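Local coordinates for capsid protein (Infectious hypodermal and hematopoietic necrosis virus, PDB 3N7X), which builds, as sixty copies, the icosahedral shell of a shrimp-infecting brevidensovirus, with a beta-barrel subunit that binds calcium ions, at residues Leu158-Glu166 / Pro178-Thr186; Ala116-Pro125 / Met203-Tyr211. All blocks are in the same frame, centred on the assembly; numbering follows the deposited sequence.

Interaction 1: Leu158-Glu166 / Pro178-Thr186; sequences LHNQLSTKE and PQLVTVQST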
# COMPACT_ATOMS: atom_id res chain seq x y z
N LEU A 158 -14.46 48.29 -83.83
CA LEU A 158 -14.35 48.59 -85.24
C LEU A 158 -15.36 49.64 -85.71
O LEU A 158 -15.00 50.61 -86.37
CB LEU A 158 -14.56 47.32 -86.07
CG LEU A 158 -13.60 46.15 -85.87
CD1 LEU A 158 -14.13 44.91 -86.59
CD2 LEU A 158 -12.23 46.52 -86.40
N HIS A 159 -16.63 49.44 -85.34
CA HIS A 159 -17.70 50.32 -85.79
C HIS A 159 -18.52 51.04 -84.72
O HIS A 159 -18.65 50.57 -83.59
CB HIS A 159 -18.67 49.51 -86.65
CG HIS A 159 -18.00 48.60 -87.63
ND1 HIS A 159 -17.34 49.06 -88.75
CD2 HIS A 159 -17.90 47.25 -87.66
CE1 HIS A 159 -16.86 48.03 -89.42
NE2 HIS A 159 -17.18 46.92 -88.78
N ASN A 160 -19.11 52.16 -85.12
CA ASN A 160 -19.95 52.96 -84.25
C ASN A 160 -21.39 52.91 -84.75
O ASN A 160 -22.32 52.64 -83.99
CB ASN A 160 -19.48 54.42 -84.23
CG ASN A 160 -18.11 54.58 -83.61
OD1 ASN A 160 -17.31 55.42 -84.03
ND2 ASN A 160 -17.82 53.77 -82.58
N GLN A 161 -21.57 53.17 -86.04
CA GLN A 161 -22.89 53.18 -86.64
C GLN A 161 -22.93 52.52 -88.02
O GLN A 161 -22.08 52.79 -88.88
CB GLN A 161 -23.39 54.62 -86.76
CG GLN A 161 -24.82 54.75 -87.27
CD GLN A 161 -25.21 56.19 -87.55
OE1 GLN A 161 -24.95 57.09 -86.74
NE2 GLN A 161 -25.87 56.42 -88.69
N LEU A 162 -23.92 51.68 -88.25
CA LEU A 162 -24.04 51.00 -89.53
C LEU A 162 -25.46 51.14 -90.06
O LEU A 162 -26.38 51.48 -89.32
CB LEU A 162 -23.70 49.52 -89.39
CG LEU A 162 -22.33 49.21 -88.78
CD1 LEU A 162 -22.22 47.71 -88.57
CD2 LEU A 162 -21.21 49.72 -89.68
N SER A 163 -25.63 50.86 -91.35
CA SER A 163 -26.94 50.92 -91.99
C SER A 163 -27.32 49.53 -92.46
O SER A 163 -26.45 48.71 -92.75
CB SER A 163 -26.92 51.86 -93.20
OG SER A 163 -26.83 53.21 -92.81
N THR A 164 -28.62 49.28 -92.52
CA THR A 164 -29.11 47.99 -93.00
C THR A 164 -28.84 47.97 -94.51
O THR A 164 -28.76 49.03 -95.13
CB THR A 164 -30.62 47.88 -92.76
OG1 THR A 164 -31.24 49.12 -93.13
CG2 THR A 164 -30.91 47.60 -91.30
N LYS A 165 -28.69 46.79 -95.09
CA LYS A 165 -28.44 46.70 -96.52
C LYS A 165 -29.61 47.35 -97.25
O LYS A 165 -29.43 48.09 -98.22
CB LYS A 165 -28.28 45.25 -96.96
CG LYS A 165 -27.82 45.11 -98.41
CD LYS A 165 -27.73 43.65 -98.83
CE LYS A 165 -27.32 43.52 -100.28
NZ LYS A 165 -27.28 42.09 -100.72
N GLU A 166 -30.82 47.08 -96.78
CA GLU A 166 -32.02 47.68 -97.36
C GLU A 166 -32.48 48.73 -96.37
O GLU A 166 -32.64 48.44 -95.18
CB GLU A 166 -33.10 46.64 -97.53
CG GLU A 166 -32.67 45.50 -98.40
CD GLU A 166 -33.83 44.63 -98.80
OE1 GLU A 166 -34.55 44.15 -97.90
OE2 GLU A 166 -34.01 44.44 -100.02
N PRO A 178 -33.52 38.12 -88.43
CA PRO A 178 -32.47 39.12 -88.24
C PRO A 178 -32.22 39.67 -89.64
O PRO A 178 -32.25 38.92 -90.62
CB PRO A 178 -31.30 38.29 -87.72
CG PRO A 178 -32.00 37.24 -86.90
CD PRO A 178 -33.16 36.84 -87.78
N GLN A 179 -31.99 40.98 -89.76
CA GLN A 179 -31.77 41.59 -91.06
C GLN A 179 -30.31 41.88 -91.38
O GLN A 179 -29.48 42.01 -90.47
CB GLN A 179 -32.60 42.88 -91.16
CG GLN A 179 -34.09 42.65 -90.99
CD GLN A 179 -34.64 41.69 -92.04
OE1 GLN A 179 -34.47 41.91 -93.24
NE2 GLN A 179 -35.29 40.62 -91.59
N LEU A 180 -29.99 41.98 -92.67
CA LEU A 180 -28.63 42.25 -93.08
C LEU A 180 -28.19 43.68 -92.82
O LEU A 180 -28.94 44.64 -93.04
CB LEU A 180 -28.44 41.94 -94.57
CG LEU A 180 -28.39 40.46 -94.97
CD1 LEU A 180 -28.20 40.36 -96.47
CD2 LEU A 180 -27.24 39.76 -94.24
N VAL A 181 -26.96 43.82 -92.34
CA VAL A 181 -26.37 45.12 -92.04
C VAL A 181 -25.04 45.19 -92.78
O VAL A 181 -24.27 44.23 -92.77
CB VAL A 181 -26.13 45.28 -90.52
CG1 VAL A 181 -25.30 46.52 -90.25
CG2 VAL A 181 -27.45 45.38 -89.79
N THR A 182 -24.78 46.31 -93.43
CA THR A 182 -23.53 46.47 -94.16
C THR A 182 -22.43 46.86 -93.19
O THR A 182 -22.46 47.94 -92.60
CB THR A 182 -23.67 47.54 -95.25
OG1 THR A 182 -24.68 47.15 -96.18
CG2 THR A 182 -22.35 47.72 -96.00
N VAL A 183 -21.46 45.97 -93.02
CA VAL A 183 -20.36 46.22 -92.10
C VAL A 183 -19.11 46.79 -92.79
O VAL A 183 -18.33 47.50 -92.16
CB VAL A 183 -19.98 44.94 -91.33
CG1 VAL A 183 -21.16 44.47 -90.50
CG2 VAL A 183 -19.58 43.85 -92.30
N GLN A 184 -18.94 46.47 -94.07
CA GLN A 184 -17.80 46.95 -94.85
C GLN A 184 -18.19 47.01 -96.32
O GLN A 184 -18.03 46.03 -97.04
CB GLN A 184 -16.60 46.01 -94.72
CG GLN A 184 -15.63 46.37 -93.62
CD GLN A 184 -15.21 47.82 -93.67
OE1 GLN A 184 -15.03 48.39 -94.75
NE2 GLN A 184 -15.03 48.42 -92.50
N SER A 185 -18.71 48.15 -96.75
CA SER A 185 -19.14 48.32 -98.13
C SER A 185 -18.08 47.99 -99.17
O SER A 185 -18.40 47.62 -100.30
CB SER A 185 -19.65 49.74 -98.35
OG SER A 185 -18.63 50.69 -98.08
N THR A 186 -16.80 48.12 -98.80
CA THR A 186 -15.71 47.84 -99.74
C THR A 186 -15.05 46.48 -99.56
O THR A 186 -14.04 46.19 -100.21
CB THR A 186 -14.60 48.91 -99.63
OG1 THR A 186 -13.98 48.83 -98.34
CG2 THR A 186 -15.19 50.31 -99.82
O HOH W 1 -23.32 50.54 -93.07
O HOH W 2 -33.62 44.09 -94.61
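Val181 carries CG1 trans to its backbone N (chi1 170°), while Leu162 has CG folded back beside its own N (chi1 -55°); these torsions bring Val181 CG1 to 3.5 Å from Leu162 CB, where the two side chains cross at about a right angle. Further out, Leu162 CD1 reaches Val183 CG1 at 3.9 Å, so branched aliphatic groups fill this buried side. The short strands are antiparallel but strongly splayed, at 131°, and are joined by hydrogen bonds from Thr182 N to Ser163 O (3.0 Å) and Lys165 N to Leu180 O (3.0 Å). A water bridges Ser163 N (2.9 Å) and Thr182 O (2.8 Å), in place of a second direct bond. Lys165 suits the exposed end: its extended methylenes lie alongside Leu180, Lys165 CD to Leu180 CD1 4.1 Å, while the charge leads away, with a weak, long ion pair to Asp63. At the loop end, the amide NE2 of Gln184 meets the edge of the His159 ring, near its plane, 3.6 Å from CE1. On their outer sides strand 161-164 pairs with strand 322-324 and strand 179-182 with strand 70-74, while helix 171-176, in the connection between the paired strands, sets Trp174 against Thr164 and Gln179.

Interaction 2: Ala116-Pro125 / Met203-Tyr211; sequences AGVVMHSMVP and MRTGDRKAY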
# COMPACT_ATOMS: atom_id res chain seq x y z
N ALA A 116 -33.45 40.19 -70.35
CA ALA A 116 -34.06 39.78 -71.60
C ALA A 116 -33.02 39.01 -72.38
O ALA A 116 -31.82 39.13 -72.11
CB ALA A 116 -34.52 41.00 -72.39
N GLY A 117 -33.46 38.20 -73.34
CA GLY A 117 -32.50 37.44 -74.12
C GLY A 117 -33.09 36.44 -75.08
O GLY A 117 -34.31 36.33 -75.23
N VAL A 118 -32.20 35.70 -75.73
CA VAL A 118 -32.59 34.69 -76.70
C VAL A 118 -31.71 33.47 -76.58
O VAL A 118 -30.58 33.54 -76.08
CB VAL A 118 -32.41 35.20 -78.14
CG1 VAL A 118 -33.06 34.23 -79.12
CG2 VAL A 118 -33.02 36.55 -78.26
N VAL A 119 -32.24 32.36 -77.05
CA VAL A 119 -31.52 31.11 -77.08
C VAL A 119 -31.83 30.53 -78.44
O VAL A 119 -32.99 30.28 -78.76
CB VAL A 119 -32.00 30.12 -76.01
CG1 VAL A 119 -31.16 28.85 -76.10
CG2 VAL A 119 -31.88 30.72 -74.64
N MET A 120 -30.81 30.34 -79.26
CA MET A 120 -31.02 29.74 -80.57
C MET A 120 -30.59 28.29 -80.44
O MET A 120 -29.56 28.00 -79.82
CB MET A 120 -30.19 30.45 -81.64
CG MET A 120 -30.58 31.90 -81.85
SD MET A 120 -29.74 32.64 -83.27
CE MET A 120 -28.03 32.74 -82.67
N HIS A 121 -31.37 27.39 -81.01
CA HIS A 121 -31.05 25.97 -80.94
C HIS A 121 -31.68 25.20 -82.09
O HIS A 121 -32.30 25.78 -82.97
CB HIS A 121 -31.54 25.39 -79.61
CG HIS A 121 -33.03 25.44 -79.43
ND1 HIS A 121 -33.68 26.53 -78.89
CD2 HIS A 121 -34.00 24.54 -79.72
CE1 HIS A 121 -34.99 26.30 -78.85
NE2 HIS A 121 -35.20 25.10 -79.35
N SER A 122 -31.48 23.88 -82.06
CA SER A 122 -32.05 23.00 -83.06
C SER A 122 -31.74 23.37 -84.51
O SER A 122 -32.62 23.32 -85.37
CB SER A 122 -33.57 22.94 -82.87
OG SER A 122 -33.89 22.49 -81.57
N MET A 123 -30.50 23.73 -84.78
CA MET A 123 -30.12 24.10 -86.13
C MET A 123 -30.33 22.97 -87.14
O MET A 123 -30.05 21.81 -86.86
CB MET A 123 -28.67 24.53 -86.19
CG MET A 123 -28.20 24.80 -87.60
SD MET A 123 -26.46 25.20 -87.68
CE MET A 123 -26.47 26.81 -86.85
N VAL A 124 -30.81 23.34 -88.33
CA VAL A 124 -31.02 22.39 -89.41
C VAL A 124 -30.29 22.94 -90.64
O VAL A 124 -30.75 23.89 -91.27
CB VAL A 124 -32.51 22.24 -89.75
CG1 VAL A 124 -32.67 21.30 -90.94
CG2 VAL A 124 -33.26 21.70 -88.55
N PRO A 125 -29.12 22.37 -90.97
CA PRO A 125 -28.32 22.80 -92.12
C PRO A 125 -29.01 22.54 -93.47
O PRO A 125 -29.63 21.50 -93.67
CB PRO A 125 -27.03 21.98 -91.97
CG PRO A 125 -26.94 21.75 -90.49
CD PRO A 125 -28.37 21.41 -90.14
N MET A 203 -21.83 27.87 -84.49
CA MET A 203 -23.03 27.20 -84.03
C MET A 203 -23.34 26.09 -85.02
O MET A 203 -23.37 26.33 -86.23
CB MET A 203 -24.23 28.14 -83.96
CG MET A 203 -25.49 27.42 -83.52
SD MET A 203 -26.96 28.47 -83.49
CE MET A 203 -28.22 27.33 -82.83
N ARG A 204 -23.54 24.89 -84.51
CA ARG A 204 -23.87 23.76 -85.36
C ARG A 204 -24.96 22.91 -84.73
O ARG A 204 -25.43 23.21 -83.64
CB ARG A 204 -22.62 22.91 -85.64
CG ARG A 204 -21.63 22.88 -84.50
CD ARG A 204 -20.53 21.85 -84.75
NE ARG A 204 -19.62 22.17 -85.86
CZ ARG A 204 -18.84 23.25 -85.90
NH1 ARG A 204 -18.86 24.12 -84.90
NH2 ARG A 204 -18.01 23.43 -86.93
N THR A 205 -25.37 21.87 -85.44
CA THR A 205 -26.41 20.99 -84.94
C THR A 205 -26.12 20.59 -83.49
O THR A 205 -24.98 20.27 -83.14
CB THR A 205 -26.51 19.72 -85.80
OG1 THR A 205 -25.21 19.12 -85.92
CG2 THR A 205 -27.02 20.07 -87.20
N GLY A 206 -27.16 20.62 -82.66
CA GLY A 206 -26.99 20.24 -81.27
C GLY A 206 -26.61 21.37 -80.33
O GLY A 206 -26.78 21.26 -79.12
N ASP A 207 -26.08 22.46 -80.87
CA ASP A 207 -25.68 23.58 -80.02
C ASP A 207 -26.86 24.41 -79.55
O ASP A 207 -27.93 24.38 -80.14
CB ASP A 207 -24.73 24.54 -80.77
CG ASP A 207 -23.35 23.96 -80.99
OD1 ASP A 207 -23.03 22.91 -80.38
OD2 ASP A 207 -22.59 24.56 -81.77
N ARG A 208 -26.63 25.14 -78.46
CA ARG A 208 -27.61 26.06 -77.90
C ARG A 208 -26.78 27.33 -77.71
O ARG A 208 -25.72 27.29 -77.10
CB ARG A 208 -28.14 25.58 -76.55
CG ARG A 208 -29.08 24.40 -76.62
CD ARG A 208 -29.66 24.09 -75.25
NE ARG A 208 -30.61 25.10 -74.81
CZ ARG A 208 -31.89 25.15 -75.19
NH1 ARG A 208 -32.38 24.24 -76.02
NH2 ARG A 208 -32.68 26.11 -74.72
N LYS A 209 -27.25 28.44 -78.26
CA LYS A 209 -26.53 29.70 -78.14
C LYS A 209 -27.43 30.70 -77.44
O LYS A 209 -28.44 31.14 -77.98
CB LYS A 209 -26.13 30.22 -79.52
CG LYS A 209 -25.18 29.30 -80.26
CD LYS A 209 -23.87 29.11 -79.50
CE LYS A 209 -22.89 28.27 -80.30
NZ LYS A 209 -21.58 28.10 -79.60
N ALA A 210 -27.04 31.06 -76.22
CA ALA A 210 -27.83 31.99 -75.43
C ALA A 210 -27.14 33.33 -75.26
O ALA A 210 -25.96 33.41 -74.95
CB ALA A 210 -28.12 31.38 -74.07
N TYR A 211 -27.91 34.39 -75.47
CA TYR A 211 -27.41 35.75 -75.33
C TYR A 211 -28.45 36.50 -74.53
O TYR A 211 -29.64 36.42 -74.82
CB TYR A 211 -27.22 36.38 -76.70
CG TYR A 211 -26.30 35.57 -77.59
CD1 TYR A 211 -24.92 35.59 -77.40
CD2 TYR A 211 -26.82 34.71 -78.56
CE1 TYR A 211 -24.07 34.78 -78.15
CE2 TYR A 211 -25.98 33.89 -79.32
CZ TYR A 211 -24.61 33.93 -79.11
OH TYR A 211 -23.80 33.10 -79.85
O HOH W 3 -29.93 22.42 -80.11
O HOH W 4 -28.15 23.79 -82.91
O HOH W 5 -29.79 20.47 -84.18
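The carbonyl oxygen of Asp207 is approached by the CA-H of His121, at 3.6 Å from CA, and accepts hydrogen bonds from two waters, one held by Ser122 N and the other by Met123 N. The second water also donates to Arg204 O, so solvent takes over the pairing where Ser122 takes a left-handed backbone conformation (phi 54°) and direct bonding stops. Arg204 to Asp207 form a type II turn whose third position, at positive phi, suits Gly206; Asp207 N closes it by donating to Arg204 O, and Arg204 N donates to Asp207 OD2 from above the carboxylate plane, at 2.9 Å. Beyond the turn a regular antiparallel ladder begins, Met120 and Lys209 exchanging two backbone bonds and Val118 and Tyr211 two more. This pairing belongs to the jelly-roll beta-barrel of parvovirus capsid proteins; strand 111-131 pairs on one edge with 208-214 and on the other with 281-296. Arg208 bends at CD so that its guanidinium stacks on His121, centres 4.7 Å apart and planes at 24°; its NH1 also donates to Arg36 O and Pro34 O of a neighbouring subunit. Flexible methionines fill the buried face: Met123 CE folds against Met203 CG at 3.5 Å, the extended Met203 puts CE 3.4 Å from Met120 O, and Met120 CE meets the edge of the Tyr211 ring at CE2, 4.1 Å away. Thr205 turns its methyl CG2 to Pro125 CD, 3.5 Å off.

Interaction 1 lies, along the chain, between the two segments of interaction 2. The contacts do not touch: their centres are 23 Å apart and their nearest atoms about 6 Å. They belong to different sheets, but Met203 of interaction 2 ends strand 199-203, an outer strand of the sheet that also holds interaction 1, so the turn after Met203 carries the chain from one sheet to the other. Metals lie near both: the side chain of Val181 is about 8 Å from a magnesium ion, that of Met120 about 11 Å from a calcium ion. The side chain of Ser122 is about 8 Å from that of Tyr55, which binds calcium in a structure of this protein, although none is bound to this chain here.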